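Local coordinates for De novo designed switch protein caging a hemagglutinin binder (sCageHA267_1S) (Synthetic construct, PDB 7CBC), which probably works as a designed biosensor switch, a six-helix bundle that holds a hemagglutinin-binding domain caged against it, at residues L8-A11 / S12-Q16; S96-Y99 / L100-L103; K175-S178 / E179-E183; G196-L199 / A200-L204. All blocks are in the same frame, centred on the assembly; numbering follows the deposited sequence.

All four contacts join side chains one turn apart within a single helix or at its start, gathered toward one end of the bundle. Contact 1, on helix 3-46, is the most buried and rests on backbone bonds, small side chains and leucines. Contact 2 starts helix 99-142, where a weak serine cap and an exposed tyrosine stand beside the buried A101 and L103. Contacts 3 and 4, on the successive helices 146-190 and 195-239, are partly buried: salt bridges sit on their outer sides and apolar residues face inward. I182 CG2 of contact 3 lies 3.6 Å from L204 CG of contact 4, and L100 of contact 2 packs on G196 and A200 of contact 4.

Contact 1: L8-A11 / S12-Q16; sequences LLEA and STKLQ
The flat carbonyl group of L9 takes two donors from T13: the backbone N approaches O almost in line with the C=O bond at 2.9 Å, while OG1 comes to the same L9 O at 3.2 Å from 24° out of the carbonyl plane. With chi1 at 59°, T13 OG1 sits between its own backbone N and carbonyl carbon, pointing back down the helix, and CG2 is left to meet L9 CD1 at 4.1 Å. L8 O receives S12 N, and A11 O receives L15 N at 2.8 Å. These i to i+4 bonds lie in helix 3-46 of the bundle, whose leucines and small residues face other helices: L8 and S12 touch helix 99-142, A11 and L15 touch helix 50-93. L9 and T13 turn elsewhere, to Y287 and A299 of the C-terminal part, which holds the C275-C301 disulfide and is probably the caged binder. Were T13 an alanine, L9 O would probably keep only the backbone donor of the pair, and a gap would open beside L9 CD1. Toward the outer side, E10 OE1 is 4.5 Å from K14 NZ, too far for a salt bridge; E10 pairs instead with K7, while K14 makes a long, weak ion pair with E88.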
# COMPACT_ATOMS: atom_id res chain seq x y z
N LEU A 8 13.62 9.30 17.79
CA LEU A 8 12.42 9.58 17.02
C LEU A 8 12.62 9.26 15.55
O LEU A 8 11.81 8.54 14.94
CB LEU A 8 12.02 11.05 17.20
CG LEU A 8 11.48 11.31 18.60
CD1 LEU A 8 11.46 12.81 18.90
CD2 LEU A 8 10.10 10.70 18.71
N LEU A 9 13.70 9.77 14.95
CA LEU A 9 13.98 9.46 13.56
C LEU A 9 14.13 7.96 13.34
O LEU A 9 13.66 7.42 12.34
CB LEU A 9 15.23 10.21 13.10
CG LEU A 9 15.61 10.10 11.62
CD1 LEU A 9 14.49 10.63 10.73
CD2 LEU A 9 16.91 10.85 11.36
N GLU A 10 14.76 7.28 14.29
CA GLU A 10 14.91 5.83 14.20
C GLU A 10 13.56 5.12 14.23
O GLU A 10 13.33 4.15 13.49
CB GLU A 10 15.84 5.38 15.34
CG GLU A 10 16.01 3.90 15.57
CD GLU A 10 16.57 3.63 16.98
OE1 GLU A 10 16.01 2.77 17.70
OE2 GLU A 10 17.55 4.31 17.37
N ALA A 11 12.62 5.61 15.05
CA ALA A 11 11.26 5.09 15.00
C ALA A 11 10.63 5.32 13.64
O ALA A 11 10.05 4.40 13.04
CB ALA A 11 10.42 5.72 16.11
N SER A 12 10.73 6.55 13.12
CA SER A 12 10.03 6.90 11.89
C SER A 12 10.53 6.09 10.69
O SER A 12 9.73 5.59 9.90
CB SER A 12 10.17 8.40 11.63
OG SER A 12 9.24 9.10 12.43
N THR A 13 11.85 5.97 10.54
CA THR A 13 12.37 5.21 9.41
C THR A 13 12.02 3.73 9.54
O THR A 13 11.62 3.09 8.55
CB THR A 13 13.88 5.41 9.27
OG1 THR A 13 14.55 5.00 10.47
CG2 THR A 13 14.22 6.89 9.01
N LYS A 14 12.12 3.17 10.75
CA LYS A 14 11.72 1.78 10.94
C LYS A 14 10.24 1.57 10.63
O LYS A 14 9.85 0.55 10.05
CB LYS A 14 12.03 1.34 12.37
CG LYS A 14 13.50 1.05 12.58
CD LYS A 14 13.72 -0.20 13.41
CE LYS A 14 13.85 0.13 14.88
NZ LYS A 14 14.61 -0.95 15.60
N LEU A 15 9.39 2.52 11.02
CA LEU A 15 7.98 2.43 10.68
C LEU A 15 7.76 2.56 9.18
O LEU A 15 6.85 1.92 8.63
CB LEU A 15 7.20 3.49 11.43
CG LEU A 15 7.02 3.22 12.93
CD1 LEU A 15 6.07 4.23 13.49
CD2 LEU A 15 6.50 1.81 13.20
N GLN A 16 8.58 3.37 8.50
CA GLN A 16 8.44 3.47 7.06
C GLN A 16 8.83 2.16 6.38
O GLN A 16 8.13 1.69 5.47
CB GLN A 16 9.25 4.63 6.51
CG GLN A 16 9.17 4.71 4.99
CD GLN A 16 9.56 6.07 4.44
OE1 GLN A 16 10.73 6.31 4.11
NE2 GLN A 16 8.58 6.96 4.31

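Contact 2: S96-Y99 / L100-L103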
# COMPACT_ATOMS: atom_id res chain seq x y z
N SER A 96 11.95 10.38 29.97
CA SER A 96 12.94 11.45 29.91
C SER A 96 12.39 12.80 30.33
O SER A 96 13.17 13.73 30.58
CB SER A 96 13.49 11.56 28.48
OG SER A 96 12.48 12.01 27.59
N GLY A 97 11.06 12.93 30.42
CA GLY A 97 10.47 14.20 30.80
C GLY A 97 10.58 15.29 29.77
O GLY A 97 10.56 16.47 30.12
N SER A 98 10.70 14.93 28.49
CA SER A 98 10.82 15.91 27.41
C SER A 98 9.44 16.09 26.78
O SER A 98 8.92 15.16 26.14
CB SER A 98 11.85 15.46 26.37
OG SER A 98 12.03 16.44 25.37
N TYR A 99 8.85 17.27 26.96
CA TYR A 99 7.53 17.52 26.39
C TYR A 99 7.55 17.45 24.87
O TYR A 99 6.55 17.06 24.25
CB TYR A 99 7.01 18.88 26.87
CG TYR A 99 5.89 19.47 26.04
CD1 TYR A 99 4.57 19.05 26.22
CD2 TYR A 99 6.14 20.44 25.08
CE1 TYR A 99 3.53 19.60 25.45
CE2 TYR A 99 5.13 20.99 24.31
CZ TYR A 99 3.82 20.57 24.50
OH TYR A 99 2.82 21.12 23.73
N LEU A 100 8.68 17.80 24.24
CA LEU A 100 8.75 17.80 22.79
C LEU A 100 8.91 16.39 22.24
O LEU A 100 8.25 16.01 21.27
CB LEU A 100 9.89 18.72 22.31
CG LEU A 100 9.76 20.20 22.70
CD1 LEU A 100 11.07 20.93 22.51
CD2 LEU A 100 8.66 20.89 21.91
N ALA A 101 9.78 15.59 22.86
CA ALA A 101 9.92 14.19 22.48
C ALA A 101 8.59 13.46 22.57
O ALA A 101 8.23 12.69 21.67
CB ALA A 101 10.97 13.51 23.36
N LYS A 102 7.84 13.68 23.66
CA LYS A 102 6.56 12.99 23.82
C LYS A 102 5.54 13.47 22.79
O LYS A 102 4.72 12.69 22.31
CB LYS A 102 6.03 13.18 25.24
CG LYS A 102 6.87 12.50 26.33
CD LYS A 102 6.47 12.96 27.76
CE LYS A 102 5.10 12.41 28.17
NZ LYS A 102 4.80 12.64 29.63
N LEU A 103 5.58 14.76 22.45
CA LEU A 103 4.66 15.30 21.46
C LEU A 103 4.95 14.74 20.07
O LEU A 103 4.03 14.33 19.34
CB LEU A 103 4.77 16.82 21.44
CG LEU A 103 3.76 17.55 20.59
CD1 LEU A 103 2.39 17.37 21.21
CD2 LEU A 103 4.11 19.03 20.52
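From S98, still extended, the chain turns into helix at Y99, and the first i to i+4 bond follows at once, K102 N to S98 O at 3.1 Å. The next, L103 N to Y99 O, is equally long but more bent. The S98 side chain swings over the helix start: OG, anti to its own backbone N (chi1 -176°), accepts weakly from A101 N at 3.5 Å, a long bond but a straight one at 168°. S98 CB rests on A101 CB at 3.7 Å, and L4 of helix 3-46 touches both residues. The Y99 ring stretches along the outside, side by side with L103 and pointing the same way; its OH comes within 4.0 Å of L103 CD2, and L188 of helix 146-190 touches both. Nearer its root, the ring's CD2 lies 4.1 Å from L100 CD2, the two side chains crossing at a slant. The aliphatic part of K102 passes close to the S98 carbonyl, CG 3.4 Å from S98 O, before its chain leads outward. A serine side chain taking the N-H three residues on, as here ahead of helix 99-142, is a classic N-cap.

Contact 3: K175-S178 / E179-E183; sequences KRES and ERIIE
E177 and R180 run side by side in the same direction on helix 146-190 of the bundle, an i to i+3 salt bridge along one helix. R180 offers its edge: NE and NH2 both point to the single oxygen E177 OE2, which lies in the guanidinium plane, modelled at 2.5 Å from NE and 2.6 Å from NH2, both doubtfully short. The carboxylate plane is turned 30° from the guanidinium; NE meets OE2 on the syn side, out of the carboxylate plane, NH2 almost in line with the C-O bond. The E177 chain bends at chi2 (52°), which folds the carboxylate forward to R180. A second, i to i+4, pair is set differently. K175 and E179 lie aslant to each other, and K175 NZ reaches E179 OE2 at 3.0 Å from above the carboxylate plane. Between the two pairs, on the bundle side, S178 is buried; its OG bonds to A174 O and to Q211 of helix 195-239. I181 leans toward T111 and L114 of helix 99-142, with its CG1 only 3.2 Å from E177 O. I182 faces H207 and A208 of helix 195-239, and its CG1 lies 3.1 Å from S178 O, the carbonyl that also accepts I182 N.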
# COMPACT_ATOMS: atom_id res chain seq x y z
N LYS A 175 -4.86 11.16 4.19
CA LYS A 175 -4.01 12.30 3.87
C LYS A 175 -4.40 13.51 4.71
O LYS A 175 -3.55 14.12 5.37
CB LYS A 175 -4.11 12.62 2.38
CG LYS A 175 -3.32 13.87 2.00
CD LYS A 175 -3.29 14.10 0.49
CE LYS A 175 -2.44 15.32 0.16
NZ LYS A 175 -1.08 15.21 0.76
N ARG A 176 -5.68 13.87 4.70
CA ARG A 176 -6.10 15.07 5.41
C ARG A 176 -5.88 14.95 6.91
O ARG A 176 -5.53 15.93 7.56
CB ARG A 176 -7.55 15.37 5.08
CG ARG A 176 -7.74 16.10 3.75
CD ARG A 176 -9.15 16.65 3.69
NE ARG A 176 -9.60 16.95 5.05
CZ ARG A 176 -9.31 18.07 5.69
NH1 ARG A 176 -8.59 19.02 5.09
NH2 ARG A 176 -9.74 18.24 6.94
N GLU A 177 -6.07 13.75 7.47
CA GLU A 177 -5.85 13.54 8.90
C GLU A 177 -4.36 13.52 9.26
O GLU A 177 -3.98 13.85 10.39
CB GLU A 177 -6.56 12.25 9.34
CG GLU A 177 -6.62 12.00 10.85
CD GLU A 177 -7.17 13.18 11.64
OE1 GLU A 177 -8.11 13.86 11.15
OE2 GLU A 177 -6.67 13.43 12.77
N SER A 178 -3.49 13.15 8.31
CA SER A 178 -2.06 13.22 8.54
C SER A 178 -1.59 14.67 8.63
O SER A 178 -0.79 15.03 9.50
CB SER A 178 -1.31 12.49 7.43
OG SER A 178 -1.44 11.09 7.58
N GLU A 179 -2.08 15.52 7.72
CA GLU A 179 -1.72 16.93 7.75
C GLU A 179 -2.28 17.61 8.98
O GLU A 179 -1.63 18.49 9.56
CB GLU A 179 -2.20 17.61 6.47
CG GLU A 179 -1.21 17.43 5.34
CD GLU A 179 -1.86 17.34 3.99
OE1 GLU A 179 -3.11 17.43 3.90
OE2 GLU A 179 -1.09 17.19 3.01
N ARG A 180 -3.49 17.22 9.40
CA ARG A 180 -4.07 17.83 10.59
C ARG A 180 -3.26 17.48 11.84
O ARG A 180 -3.07 18.33 12.72
CB ARG A 180 -5.53 17.41 10.74
CG ARG A 180 -6.21 17.99 11.98
CD ARG A 180 -7.36 17.13 12.46
NE ARG A 180 -6.85 15.93 13.12
CZ ARG A 180 -6.24 15.93 14.30
NH1 ARG A 180 -6.05 17.06 14.97
NH2 ARG A 180 -5.80 14.78 14.82
N ILE A 181 -2.76 16.24 11.91
CA ILE A 181 -1.87 15.86 13.01
C ILE A 181 -0.62 16.73 13.02
O ILE A 181 -0.20 17.25 14.06
CB ILE A 181 -1.50 14.36 12.89
CG1 ILE A 181 -2.67 13.48 13.34
CG2 ILE A 181 -0.21 14.04 13.65
CD1 ILE A 181 -2.69 12.10 12.68
N ILE A 182 -0.03 16.92 11.84
CA ILE A 182 1.17 17.73 11.72
C ILE A 182 0.87 19.18 12.07
O ILE A 182 1.55 19.78 12.91
CB ILE A 182 1.76 17.59 10.31
CG1 ILE A 182 2.10 16.12 10.04
CG2 ILE A 182 3.02 18.46 10.18
CD1 ILE A 182 2.66 15.85 8.66
N GLU A 183 -0.16 19.76 11.45
CA GLU A 183 -0.44 21.18 11.67
C GLU A 183 -0.76 21.46 13.14
O GLU A 183 -0.36 22.50 13.68
CB GLU A 183 -1.57 21.65 10.76
CG GLU A 183 -2.04 23.08 11.03
CD GLU A 183 -1.05 24.16 10.58
OE1 GLU A 183 -0.12 23.84 9.81
OE2 GLU A 183 -1.19 25.33 11.00

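Contact 4: G196-L199 / A200-L204; sequences GSEL and ARELL
The opening turns of helix 195-239 carry an i to i+3 salt bridge between E198 and R201, with E198 OE2 2.8 Å from R201 NH1. The two side chains cross at a slant, and the carboxylate and guanidinium planes stand 24° apart. R201 runs extended from CG to NE, back along the helix toward its start, while E198 bends at chi2 (-61°) to bring its carboxylate over the arginine chain: OE2 is also 3.3 Å from R201 CD. S197 lies close by, its CB 3.6 Å from R201 NH1. R201 has further partners at the end of helix 146-190 and just beyond: NE forms a salt bridge with E190 and NH2 bonds to G192 O, which fixes the flat group from several directions. A leucine in place of R201 would probably leave the carboxylates of E198 and E190 without their shared positive partner and G192 O without this donor. In the six-helix bundle the other side of these turns faces inward. L199 CG packs on L203 CD1 at 4.0 Å, and both leucines touch A5 of helix 3-46 and F285 of the C-terminal part, probably the caged binder; L203 and A200 also meet L104 of helix 99-142. E202 crosses L199 at about a right angle, its OE1 3.4 Å from L199 CD1. A water donates to E198 OE1 at a modelled 2.5 Å, a doubtfully short length, and weakly to E202 OE2 at 3.4 Å, which probably eases the repulsion between these two carboxylates.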
# COMPACT_ATOMS: atom_id res chain seq x y z
N GLY A 196 15.49 23.53 21.21
CA GLY A 196 14.67 22.33 21.27
C GLY A 196 13.39 22.45 20.46
O GLY A 196 12.93 21.46 19.88
N SER A 197 12.81 23.65 20.41
CA SER A 197 11.62 23.88 19.61
C SER A 197 11.94 23.88 18.13
O SER A 197 11.21 23.28 17.33
CB SER A 197 10.95 25.20 20.01
OG SER A 197 10.20 25.05 21.21
N GLU A 198 13.04 24.52 17.73
CA GLU A 198 13.39 24.51 16.32
C GLU A 198 13.79 23.11 15.86
O GLU A 198 13.47 22.71 14.74
CB GLU A 198 14.50 25.52 16.03
CG GLU A 198 13.97 26.94 15.73
CD GLU A 198 13.07 26.98 14.48
OE1 GLU A 198 13.32 26.21 13.53
OE2 GLU A 198 12.12 27.79 14.46
N LEU A 199 14.47 22.33 16.73
CA LEU A 199 14.73 20.94 16.39
C LEU A 199 13.43 20.18 16.17
O LEU A 199 13.29 19.44 15.19
CB LEU A 199 15.55 20.25 17.48
CG LEU A 199 16.02 18.84 17.09
CD1 LEU A 199 16.69 18.86 15.73
CD2 LEU A 199 16.97 18.25 18.12
N ALA A 200 12.45 20.37 17.07
CA ALA A 200 11.17 19.69 16.94
C ALA A 200 10.46 20.07 15.64
O ALA A 200 9.88 19.21 14.98
CB ALA A 200 10.30 19.99 18.15
N ARG A 201 10.48 21.36 15.27
CA ARG A 201 9.93 21.77 13.98
C ARG A 201 10.64 21.07 12.83
O ARG A 201 10.00 20.65 11.85
CB ARG A 201 10.02 23.28 13.79
CG ARG A 201 9.27 24.14 14.79
CD ARG A 201 9.58 25.66 14.61
NE ARG A 201 9.01 26.52 15.66
CZ ARG A 201 9.70 27.03 16.69
NH1 ARG A 201 11.00 26.78 16.83
NH2 ARG A 201 9.10 27.80 17.58
N GLU A 202 11.97 20.95 12.92
CA GLU A 202 12.76 20.23 11.92
C GLU A 202 12.35 18.76 11.85
O GLU A 202 12.18 18.20 10.76
CB GLU A 202 14.25 20.36 12.25
CG GLU A 202 14.87 21.69 11.78
CD GLU A 202 16.09 22.13 12.58
OE1 GLU A 202 16.67 21.31 13.34
OE2 GLU A 202 16.47 23.32 12.43
N LEU A 203 12.22 18.11 13.01
CA LEU A 203 11.80 16.71 13.01
C LEU A 203 10.39 16.57 12.47
O LEU A 203 10.09 15.63 11.72
CB LEU A 203 11.90 16.15 14.43
CG LEU A 203 13.36 15.88 14.82
CD1 LEU A 203 13.51 15.89 16.31
CD2 LEU A 203 13.79 14.52 14.25
N LEU A 204 9.51 17.52 12.79
CA LEU A 204 8.18 17.49 12.21
C LEU A 204 8.24 17.54 10.68
O LEU A 204 7.51 16.82 10.00
CB LEU A 204 7.35 18.63 12.78
CG LEU A 204 5.89 18.61 12.36
CD1 LEU A 204 5.25 17.29 12.77
CD2 LEU A 204 5.17 19.77 13.00
O HOH W 1 14.03 25.44 11.23